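Side-chain contacts in Nrps/pks (Streptomyces albus, PDB 4OPF), which forms a ketosynthase domain of the "AT-less" polyketide assembly line for oxazolomycin, probably handling the growing acyl chain as thiolase-fold ketosynthases do: residues V12-R17 with P22-Y27; H66-D71 with S144-L149; L231-A236 with A241-H246; C336-A341 with V393-D398. All blocks are in the same frame, centred on the assembly; numbering follows the deposited sequence.

Contact 1: residues V12-R17 with P22-Y27; sequences VGMSGR and PDLDAY
P22 O approaches the R17 guanidinium obliquely, with R17 NE 4.1 Å from that oxygen. The closer touch lies further back, where R17 CG packs 3.6 Å from P22 O along the aliphatic part of the arginine. CG stands anti to the backbone N (chi1 -162°) and a bend at chi3 turns the charged end, where NH1 forms salt bridges with E86 and E87 of helix 79-95. The carboxylate of D23 is turned to its own helix: OD1 accepts from A26 N at 2.9 Å, in a bond nearly straight at hydrogen (165°), and so caps the first turn.

L24 makes most of the contact, and its two methyls divide the strand between them. CD1 lies 3.7 Å from CG of M14, a selenomethionine, and the two side chains cross at about a right angle; the same methyl rests 3.8 Å from S15 CA. CD2 settles instead against bare backbone, 3.5 Å from G16 N, where the glycine puts no side chain in the way. Next to it D23 CA sends a CH...O contact to G16 O at 3.4 Å. No conventional hydrogen bond joins the two segments. S15 turns away and gives its OG to E87, while I344 of helix 338-352 covers both M14 and L24. The turn doubles the chain back so that L24, in the first turn of helix 24-33, packs on strand 9-17, a strand-turn-helix unit at the start of the layered alpha/beta thiolase fold, with the strand inside its central sheet.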
# COMPACT_ATOMS: atom_id res chain seq x y z
N VAL A 12 -5.32 5.62 19.60
CA VAL A 12 -5.92 5.11 20.79
C VAL A 12 -5.05 4.14 21.56
O VAL A 12 -5.43 3.72 22.65
CB VAL A 12 -7.30 4.48 20.53
CG1 VAL A 12 -8.19 5.47 19.79
CG2 VAL A 12 -7.22 3.16 19.77
N GLY A 13 -3.90 3.76 21.01
CA GLY A 13 -2.99 2.94 21.75
C GLY A 13 -1.66 2.86 21.05
O GLY A 13 -1.58 3.04 19.83
N MSE A 14 -0.61 2.62 21.83
CA MSE A 14 0.71 2.57 21.25
C MSE A 14 1.65 1.82 22.11
O MSE A 14 1.51 1.79 23.32
CB MSE A 14 1.26 3.98 21.03
CG MSE A 14 1.25 4.79 22.33
SE MSE A 14 1.69 6.74 21.98
CE MSE A 14 2.42 6.55 20.29
N SER A 15 2.66 1.26 21.48
CA SER A 15 3.73 0.57 22.13
C SER A 15 4.94 0.68 21.27
O SER A 15 4.86 0.95 20.06
CB SER A 15 3.43 -0.90 22.28
OG SER A 15 4.37 -1.45 23.22
N GLY A 16 6.09 0.46 21.86
CA GLY A 16 7.34 0.43 21.10
C GLY A 16 8.58 0.12 21.92
O GLY A 16 8.51 0.05 23.13
N ARG A 17 9.69 -0.07 21.22
CA ARG A 17 10.93 -0.48 21.82
C ARG A 17 12.04 0.06 20.97
O ARG A 17 12.01 -0.13 19.78
CB ARG A 17 10.97 -2.02 21.81
CG ARG A 17 11.95 -2.60 22.74
CD ARG A 17 11.93 -4.13 22.82
NE ARG A 17 10.57 -4.68 22.85
CZ ARG A 17 10.28 -5.99 23.03
NH1 ARG A 17 9.03 -6.42 23.03
NH2 ARG A 17 11.27 -6.89 23.23
N PRO A 22 13.33 0.04 26.50
CA PRO A 22 12.53 -1.17 26.37
C PRO A 22 11.02 -1.00 26.28
O PRO A 22 10.34 -1.95 25.92
CB PRO A 22 12.83 -1.96 27.67
CG PRO A 22 14.07 -1.33 28.24
CD PRO A 22 14.04 0.10 27.80
N ASP A 23 10.49 0.17 26.59
CA ASP A 23 9.07 0.44 26.46
C ASP A 23 8.93 1.96 26.35
O ASP A 23 9.94 2.66 26.42
CB ASP A 23 8.29 -0.15 27.66
CG ASP A 23 8.65 0.54 29.04
OD1 ASP A 23 9.12 1.70 29.15
OD2 ASP A 23 8.41 -0.09 30.07
N LEU A 24 7.72 2.47 26.17
CA LEU A 24 7.52 3.86 25.87
C LEU A 24 7.79 4.81 27.05
O LEU A 24 8.07 5.98 26.86
CB LEU A 24 6.11 4.10 25.33
CG LEU A 24 5.94 3.47 23.94
CD1 LEU A 24 4.71 4.01 23.30
CD2 LEU A 24 7.10 3.67 22.98
N ASP A 25 7.68 4.32 28.27
CA ASP A 25 8.01 5.13 29.41
C ASP A 25 9.52 5.35 29.43
O ASP A 25 9.96 6.45 29.68
CB ASP A 25 7.49 4.47 30.70
CG ASP A 25 5.96 4.61 30.85
OD1 ASP A 25 5.33 5.43 30.15
OD2 ASP A 25 5.38 3.90 31.67
N ALA A 26 10.29 4.32 29.13
CA ALA A 26 11.72 4.48 29.04
C ALA A 26 12.10 5.34 27.82
O ALA A 26 13.07 6.09 27.85
CB ALA A 26 12.42 3.12 29.04
N TYR A 27 11.35 5.24 26.73
CA TYR A 27 11.61 6.06 25.58
C TYR A 27 11.40 7.55 25.94
O TYR A 27 12.18 8.40 25.57
CB TYR A 27 10.73 5.61 24.42
CG TYR A 27 11.01 6.20 23.09
CD1 TYR A 27 12.29 6.28 22.58
CD2 TYR A 27 9.98 6.59 22.28
CE1 TYR A 27 12.52 6.83 21.31
CE2 TYR A 27 10.17 7.06 21.00
CZ TYR A 27 11.44 7.18 20.52
OH TYR A 27 11.59 7.71 19.24

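Contact 2: residues H66-D71 with S144-L149; sequences HFHLSD and SHHFDL
Aromatic contacts carry this interface, and H146 is common to all of them. F67 CD1 stands 3.5 Å above one face of the H146 imidazole, displaced toward the rim on the NE2 side; the two planes meet obliquely at 59° with centroids 5.1 Å apart. H68 comes to the imidazole from its edge, ND1 lying 3.9 Å from H146 CE1 near the H146 plane. H146 reaches both because its CG is anti to the backbone N (chi1 171°), which carries the ring away from the helix toward the loop 66-71. Its CD2 also sits 3.4 Å over the centre of the neighbouring F147 ring.

The helix 138-147 that carries H146 and F147 ends in a Schellman motif, with D148 at positive phi and L149 N bonded back to S144 O. L85 of helix 79-95 packs on both F67 and H146.

Polar contacts look outward, to the dimer partner. R259 of the second subunit hydrogen-bonds to H145 O, H146 O and D148 OD1, and it also packs on H68; T260 O of that subunit meets H145 NE2.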
# COMPACT_ATOMS: atom_id res chain seq x y z
N HIS A 66 2.87 -18.31 23.84
CA HIS A 66 1.82 -17.34 24.05
C HIS A 66 1.15 -17.05 22.75
O HIS A 66 -0.06 -16.84 22.69
CB HIS A 66 2.37 -16.08 24.66
CG HIS A 66 1.31 -15.19 25.23
ND1 HIS A 66 1.00 -15.17 26.57
CD2 HIS A 66 0.49 -14.29 24.63
CE1 HIS A 66 0.04 -14.29 26.78
NE2 HIS A 66 -0.30 -13.75 25.62
N PHE A 67 1.91 -17.10 21.67
CA PHE A 67 1.33 -16.87 20.35
C PHE A 67 0.97 -18.12 19.58
O PHE A 67 0.83 -18.06 18.35
CB PHE A 67 2.29 -15.94 19.56
CG PHE A 67 2.48 -14.61 20.24
CD1 PHE A 67 1.56 -13.61 20.05
CD2 PHE A 67 3.47 -14.43 21.18
CE1 PHE A 67 1.69 -12.42 20.73
CE2 PHE A 67 3.59 -13.27 21.89
CZ PHE A 67 2.70 -12.24 21.65
N HIS A 68 0.82 -19.25 20.27
CA HIS A 68 0.46 -20.50 19.58
C HIS A 68 1.44 -20.89 18.53
O HIS A 68 1.09 -21.44 17.49
CB HIS A 68 -0.98 -20.44 19.01
CG HIS A 68 -1.97 -19.96 20.02
ND1 HIS A 68 -2.84 -18.90 19.78
CD2 HIS A 68 -2.15 -20.32 21.31
CE1 HIS A 68 -3.55 -18.68 20.87
NE2 HIS A 68 -3.14 -19.51 21.82
N LEU A 69 2.71 -20.70 18.84
CA LEU A 69 3.77 -21.09 17.93
C LEU A 69 4.66 -22.09 18.63
O LEU A 69 4.91 -21.99 19.82
CB LEU A 69 4.63 -19.89 17.52
CG LEU A 69 3.92 -18.82 16.65
CD1 LEU A 69 4.77 -17.57 16.53
CD2 LEU A 69 3.55 -19.37 15.26
N SER A 70 5.16 -23.02 17.86
CA SER A 70 6.15 -23.94 18.39
C SER A 70 7.53 -23.27 18.35
O SER A 70 7.69 -22.22 17.71
CB SER A 70 6.17 -25.20 17.56
OG SER A 70 6.54 -24.93 16.24
N ASP A 71 8.50 -23.85 19.04
CA ASP A 71 9.86 -23.35 19.01
C ASP A 71 10.44 -23.53 17.63
O ASP A 71 11.20 -22.72 17.20
CB ASP A 71 10.76 -24.05 19.99
CG ASP A 71 10.42 -23.72 21.42
OD1 ASP A 71 9.92 -22.63 21.69
OD2 ASP A 71 10.66 -24.57 22.30
N SER A 144 -2.43 -10.31 11.26
CA SER A 144 -3.82 -10.52 10.90
C SER A 144 -4.22 -11.94 11.27
O SER A 144 -5.35 -12.15 11.72
CB SER A 144 -4.03 -10.30 9.42
OG SER A 144 -3.75 -8.94 9.08
N HIS A 145 -3.34 -12.90 11.03
CA HIS A 145 -3.65 -14.28 11.33
C HIS A 145 -3.76 -14.50 12.85
O HIS A 145 -4.77 -15.01 13.33
CB HIS A 145 -2.60 -15.23 10.74
CG HIS A 145 -2.84 -16.66 11.06
ND1 HIS A 145 -2.20 -17.31 12.09
CD2 HIS A 145 -3.66 -17.57 10.50
CE1 HIS A 145 -2.60 -18.56 12.14
NE2 HIS A 145 -3.50 -18.74 11.19
N HIS A 146 -2.77 -14.04 13.61
CA HIS A 146 -2.75 -14.34 15.02
C HIS A 146 -3.87 -13.64 15.78
O HIS A 146 -4.46 -14.25 16.63
CB HIS A 146 -1.44 -14.00 15.70
CG HIS A 146 -1.54 -14.13 17.20
ND1 HIS A 146 -1.57 -15.36 17.85
CD2 HIS A 146 -1.77 -13.19 18.16
CE1 HIS A 146 -1.75 -15.16 19.15
NE2 HIS A 146 -1.88 -13.85 19.36
N PHE A 147 -4.16 -12.37 15.48
CA PHE A 147 -5.18 -11.64 16.17
C PHE A 147 -6.54 -11.72 15.49
O PHE A 147 -7.51 -11.15 16.00
CB PHE A 147 -4.72 -10.19 16.30
CG PHE A 147 -3.52 -10.02 17.19
CD1 PHE A 147 -3.67 -10.13 18.58
CD2 PHE A 147 -2.27 -9.75 16.69
CE1 PHE A 147 -2.58 -9.96 19.43
CE2 PHE A 147 -1.20 -9.55 17.53
CZ PHE A 147 -1.36 -9.65 18.90
N ASP A 148 -6.62 -12.45 14.37
CA ASP A 148 -7.86 -12.65 13.56
C ASP A 148 -8.49 -11.29 13.09
O ASP A 148 -9.67 -11.02 13.31
CB ASP A 148 -8.87 -13.44 14.34
CG ASP A 148 -10.03 -13.96 13.49
OD1 ASP A 148 -9.95 -14.12 12.21
OD2 ASP A 148 -11.03 -14.29 14.13
N LEU A 149 -7.66 -10.44 12.52
CA LEU A 149 -8.06 -9.14 12.04
C LEU A 149 -8.42 -9.30 10.57
O LEU A 149 -7.78 -10.05 9.86
CB LEU A 149 -6.91 -8.21 12.24
CG LEU A 149 -6.39 -8.17 13.70
CD1 LEU A 149 -5.26 -7.16 13.75
CD2 LEU A 149 -7.50 -7.75 14.63

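Contact 3: residues L231-A236 with A241-H246; sequences LLKPLA and AGDRVH
K233 leaves strand 226-234 with its CB directed at the segment 241-246, and its tip ends on the D243 carboxylate. From CB the chain sets out with CG anti to the carbonyl carbon (chi1 -73°) and runs extended through chi2, so that K233 CD already lies 3.2 Å from D243 OD2. The bend at chi3 (69°) keeps K233 CE at the same 3.2 Å from D243 OD2 and brings NZ round to the oxygen. NZ then closes a salt bridge, donating to D243 OD2 at 2.9 Å on its syn lone pair, the side of the other oxygen. The same ammonium lies 4.2 Å from A241 CB, a loose touch at the surface.

D243 has two partners, one on each oxygen, since OD1 takes a hydrogen bond from Y97 OH while OD2 serves the lysine. This pairing probably keeps the carboxylate from turning, and Y97 also packs on the lysine chain. Beside the charges is a small apolar contact: L235 CD1 and V245 CG2 approach to 4.3 Å, joining the first turn of helix 235-241 to the segment that follows it.

The residues that lead into the helix thus meet those that follow it. P234 occupies its N-cap and G242, at positive phi, its Schellman C-terminal end, a compact strand-helix-loop connection between strands 226-234 and 247-256, which flank strand 9-17 in the thiolase-fold sheet.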
# COMPACT_ATOMS: atom_id res chain seq x y z
N LEU A 231 -2.36 1.86 17.40
CA LEU A 231 -3.72 1.50 17.06
C LEU A 231 -4.48 2.80 16.80
O LEU A 231 -4.48 3.70 17.65
CB LEU A 231 -4.37 0.64 18.16
CG LEU A 231 -5.85 0.24 17.92
CD1 LEU A 231 -6.04 -0.74 16.79
CD2 LEU A 231 -6.48 -0.39 19.15
N LEU A 232 -5.14 2.87 15.65
CA LEU A 232 -5.87 4.04 15.17
C LEU A 232 -7.34 3.79 14.94
O LEU A 232 -7.73 2.72 14.46
CB LEU A 232 -5.29 4.46 13.86
CG LEU A 232 -3.79 4.65 13.76
CD1 LEU A 232 -3.38 5.08 12.37
CD2 LEU A 232 -3.28 5.67 14.75
N LYS A 233 -8.14 4.78 15.23
CA LYS A 233 -9.59 4.77 14.94
C LYS A 233 -10.02 6.20 14.53
O LYS A 233 -9.42 7.17 14.96
CB LYS A 233 -10.38 4.46 16.20
CG LYS A 233 -10.30 3.04 16.68
CD LYS A 233 -11.03 2.80 18.01
CE LYS A 233 -12.52 2.91 17.88
NZ LYS A 233 -13.13 2.08 18.96
N PRO A 234 -11.13 6.33 13.84
CA PRO A 234 -11.66 7.67 13.57
C PRO A 234 -11.96 8.37 14.91
O PRO A 234 -12.45 7.72 15.86
CB PRO A 234 -12.97 7.38 12.82
CG PRO A 234 -12.81 5.98 12.26
CD PRO A 234 -12.03 5.27 13.34
N LEU A 235 -11.60 9.64 15.03
CA LEU A 235 -11.77 10.36 16.31
C LEU A 235 -13.20 10.31 16.86
O LEU A 235 -13.39 10.08 18.05
CB LEU A 235 -11.34 11.80 16.18
CG LEU A 235 -11.47 12.69 17.42
CD1 LEU A 235 -10.66 12.14 18.58
CD2 LEU A 235 -11.01 14.14 17.13
N ALA A 236 -14.22 10.52 16.04
CA ALA A 236 -15.59 10.51 16.59
C ALA A 236 -15.92 9.14 17.16
O ALA A 236 -16.58 9.05 18.20
CB ALA A 236 -16.61 10.92 15.54
N ALA A 241 -16.67 5.75 22.05
CA ALA A 241 -16.44 4.52 22.80
C ALA A 241 -15.72 4.74 24.10
O ALA A 241 -15.46 3.80 24.81
CB ALA A 241 -15.68 3.51 21.95
N GLY A 242 -15.35 5.97 24.42
CA GLY A 242 -14.56 6.23 25.59
C GLY A 242 -13.11 5.76 25.49
O GLY A 242 -12.48 5.51 26.52
N ASP A 243 -12.56 5.69 24.27
CA ASP A 243 -11.17 5.28 24.13
C ASP A 243 -10.22 6.32 24.67
O ASP A 243 -10.51 7.50 24.67
CB ASP A 243 -10.81 4.97 22.67
CG ASP A 243 -11.55 3.75 22.13
OD1 ASP A 243 -11.79 2.76 22.88
OD2 ASP A 243 -11.93 3.78 20.94
N ARG A 244 -9.03 5.88 25.04
CA ARG A 244 -7.91 6.79 25.26
C ARG A 244 -7.58 7.48 23.92
O ARG A 244 -7.72 6.88 22.83
CB ARG A 244 -6.71 5.99 25.74
CG ARG A 244 -6.98 5.05 26.93
CD ARG A 244 -5.72 4.36 27.40
NE ARG A 244 -4.86 5.27 28.13
CZ ARG A 244 -3.56 5.12 28.31
NH1 ARG A 244 -2.92 4.10 27.77
NH2 ARG A 244 -2.88 6.03 29.00
N VAL A 245 -7.25 8.76 23.95
CA VAL A 245 -6.81 9.44 22.76
C VAL A 245 -5.52 10.11 23.13
O VAL A 245 -5.53 11.13 23.79
CB VAL A 245 -7.80 10.52 22.31
CG1 VAL A 245 -7.24 11.25 21.10
CG2 VAL A 245 -9.17 9.93 21.98
N HIS A 246 -4.41 9.56 22.66
CA HIS A 246 -3.09 10.10 22.89
C HIS A 246 -2.74 11.31 22.03
O HIS A 246 -2.00 12.17 22.45
CB HIS A 246 -2.05 9.04 22.56
CG HIS A 246 -2.10 7.83 23.44
ND1 HIS A 246 -2.16 7.91 24.80
CD2 HIS A 246 -2.09 6.51 23.14
CE1 HIS A 246 -2.17 6.69 25.31
NE2 HIS A 246 -2.09 5.83 24.32

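Contact 4: residues C336-A341 with V393-D398; sequences CAEGIA and VSSFAD
A water links E338 to the strand across from it, 2.6 Å from E338 OE1 and 2.7 Å from S394 O. It lies within donating distance and angle of both, although more acceptors surround it than it has protons. E338 OE1 and S394 O are themselves 3.9 Å apart, so the water mediates between them. The other carboxylate oxygen meets a side chain: S395 OG stands 3.4 Å from E338 OE2, a weak, long bond; the hydroxyl also has C160 O as a weak partner, and which of them takes its proton is not settled. With OG 3.6 Å from OE1 as well, the serine hydroxyl sits close to both oxygens.

The torsions account for this reach. E338 CG is anti to the backbone N (chi1 173°), and a sharp bend at chi2 (-106°) swings the carboxylate round toward strand 390-396.

Here the start of helix 338-352 is set against the central sheet of the thiolase fold, beside the TACSS sequence around C160, which in ketosynthases surrounds the active-site cysteine. E338 packs on C160, and S395 touches S161 and L164 where helix 162-175 begins. The strand alternates in what it offers: S394 turns away from the helix and its OG bonds to H404 ND1. Further on, F396 N is received by N295 OD1, at the position where condensing ketosynthases usually carry a histidine.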
# COMPACT_ATOMS: atom_id res chain seq x y z
N CYS A 336 13.48 1.28 8.49
CA CYS A 336 12.00 1.24 8.26
C CYS A 336 11.22 1.69 9.45
O CYS A 336 10.10 2.10 9.35
CB CYS A 336 11.53 -0.17 7.77
SG CYS A 336 12.25 -0.60 6.13
N ALA A 337 11.77 1.54 10.63
CA ALA A 337 11.11 2.06 11.81
C ALA A 337 11.37 3.57 12.11
O ALA A 337 10.96 4.06 13.17
CB ALA A 337 11.57 1.22 13.01
N GLU A 338 12.08 4.29 11.25
CA GLU A 338 12.49 5.69 11.58
C GLU A 338 11.27 6.56 11.76
O GLU A 338 11.20 7.38 12.72
CB GLU A 338 13.41 6.32 10.50
CG GLU A 338 13.75 7.83 10.69
CD GLU A 338 13.01 8.78 9.72
OE1 GLU A 338 11.90 9.25 10.03
OE2 GLU A 338 13.56 9.11 8.64
N GLY A 339 10.36 6.44 10.80
CA GLY A 339 9.17 7.22 10.84
C GLY A 339 8.37 6.93 12.09
O GLY A 339 7.71 7.83 12.63
N ILE A 340 8.39 5.67 12.54
CA ILE A 340 7.48 5.32 13.61
C ILE A 340 8.12 5.82 14.92
O ILE A 340 7.39 6.20 15.80
CB ILE A 340 7.08 3.80 13.67
CG1 ILE A 340 5.84 3.64 14.54
CG2 ILE A 340 8.15 2.95 14.27
CD1 ILE A 340 4.62 4.12 13.81
N ALA A 341 9.44 5.81 15.03
CA ALA A 341 10.12 6.42 16.17
C ALA A 341 9.84 7.92 16.31
O ALA A 341 9.57 8.42 17.40
CB ALA A 341 11.59 6.19 16.08
N VAL A 393 5.94 15.58 11.33
CA VAL A 393 6.98 14.58 11.20
C VAL A 393 7.23 14.35 9.74
O VAL A 393 6.33 14.17 8.97
CB VAL A 393 6.56 13.25 11.80
CG1 VAL A 393 7.76 12.28 11.79
CG2 VAL A 393 6.17 13.40 13.24
N SER A 394 8.49 14.35 9.35
CA SER A 394 8.89 14.17 7.99
C SER A 394 9.73 12.95 7.83
O SER A 394 10.56 12.65 8.69
CB SER A 394 9.76 15.33 7.57
OG SER A 394 8.97 16.50 7.45
N SER A 395 9.60 12.31 6.68
CA SER A 395 10.55 11.29 6.29
C SER A 395 10.75 11.31 4.79
O SER A 395 9.81 11.07 4.06
CB SER A 395 9.99 9.93 6.74
OG SER A 395 10.96 8.95 6.53
N PHE A 396 11.98 11.60 4.34
CA PHE A 396 12.29 11.79 2.95
C PHE A 396 13.37 10.77 2.64
O PHE A 396 14.49 10.89 3.10
CB PHE A 396 12.82 13.16 2.69
CG PHE A 396 11.98 14.31 3.18
CD1 PHE A 396 10.61 14.25 3.25
CD2 PHE A 396 12.59 15.48 3.52
CE1 PHE A 396 9.87 15.35 3.65
CE2 PHE A 396 11.88 16.56 3.93
CZ PHE A 396 10.52 16.51 4.01
N ALA A 397 13.03 9.71 1.93
CA ALA A 397 13.90 8.58 1.71
C ALA A 397 14.70 8.74 0.46
O ALA A 397 14.22 9.26 -0.52
CB ALA A 397 13.05 7.33 1.62
N ASP A 398 15.94 8.25 0.47
CA ASP A 398 16.80 8.21 -0.72
C ASP A 398 16.16 7.58 -1.96
O ASP A 398 16.27 8.14 -3.06
CB ASP A 398 18.13 7.50 -0.38
CG ASP A 398 19.15 8.44 0.29
OD1 ASP A 398 18.94 9.69 0.26
OD2 ASP A 398 20.14 7.92 0.84
O HOH W 1 12.05 11.77 10.74

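Contacts 1, 3 and 4 reach the same mixed sheet, whereas contact 2 lies at the dimer-facing flank, its centre 25 Å from that of the chain. Contacts 1 and 3 have centres 17 Å apart and touch through the neighbouring strands 9-17 and 226-234, where V12 and G13 both face L231 in a classic beta bulge. Contact 4 lies equally far from contact 1 and meets it through Y27 OH and A341 O. The centres of contacts 2 and 4 are 28 Å apart. Along the chain each contact closes before the next opens, in the order 1, 2, 3, 4. Contacts 1, 3 and 4 thus belong to the sheet and its helices; contact 2 stands apart beside the second subunit.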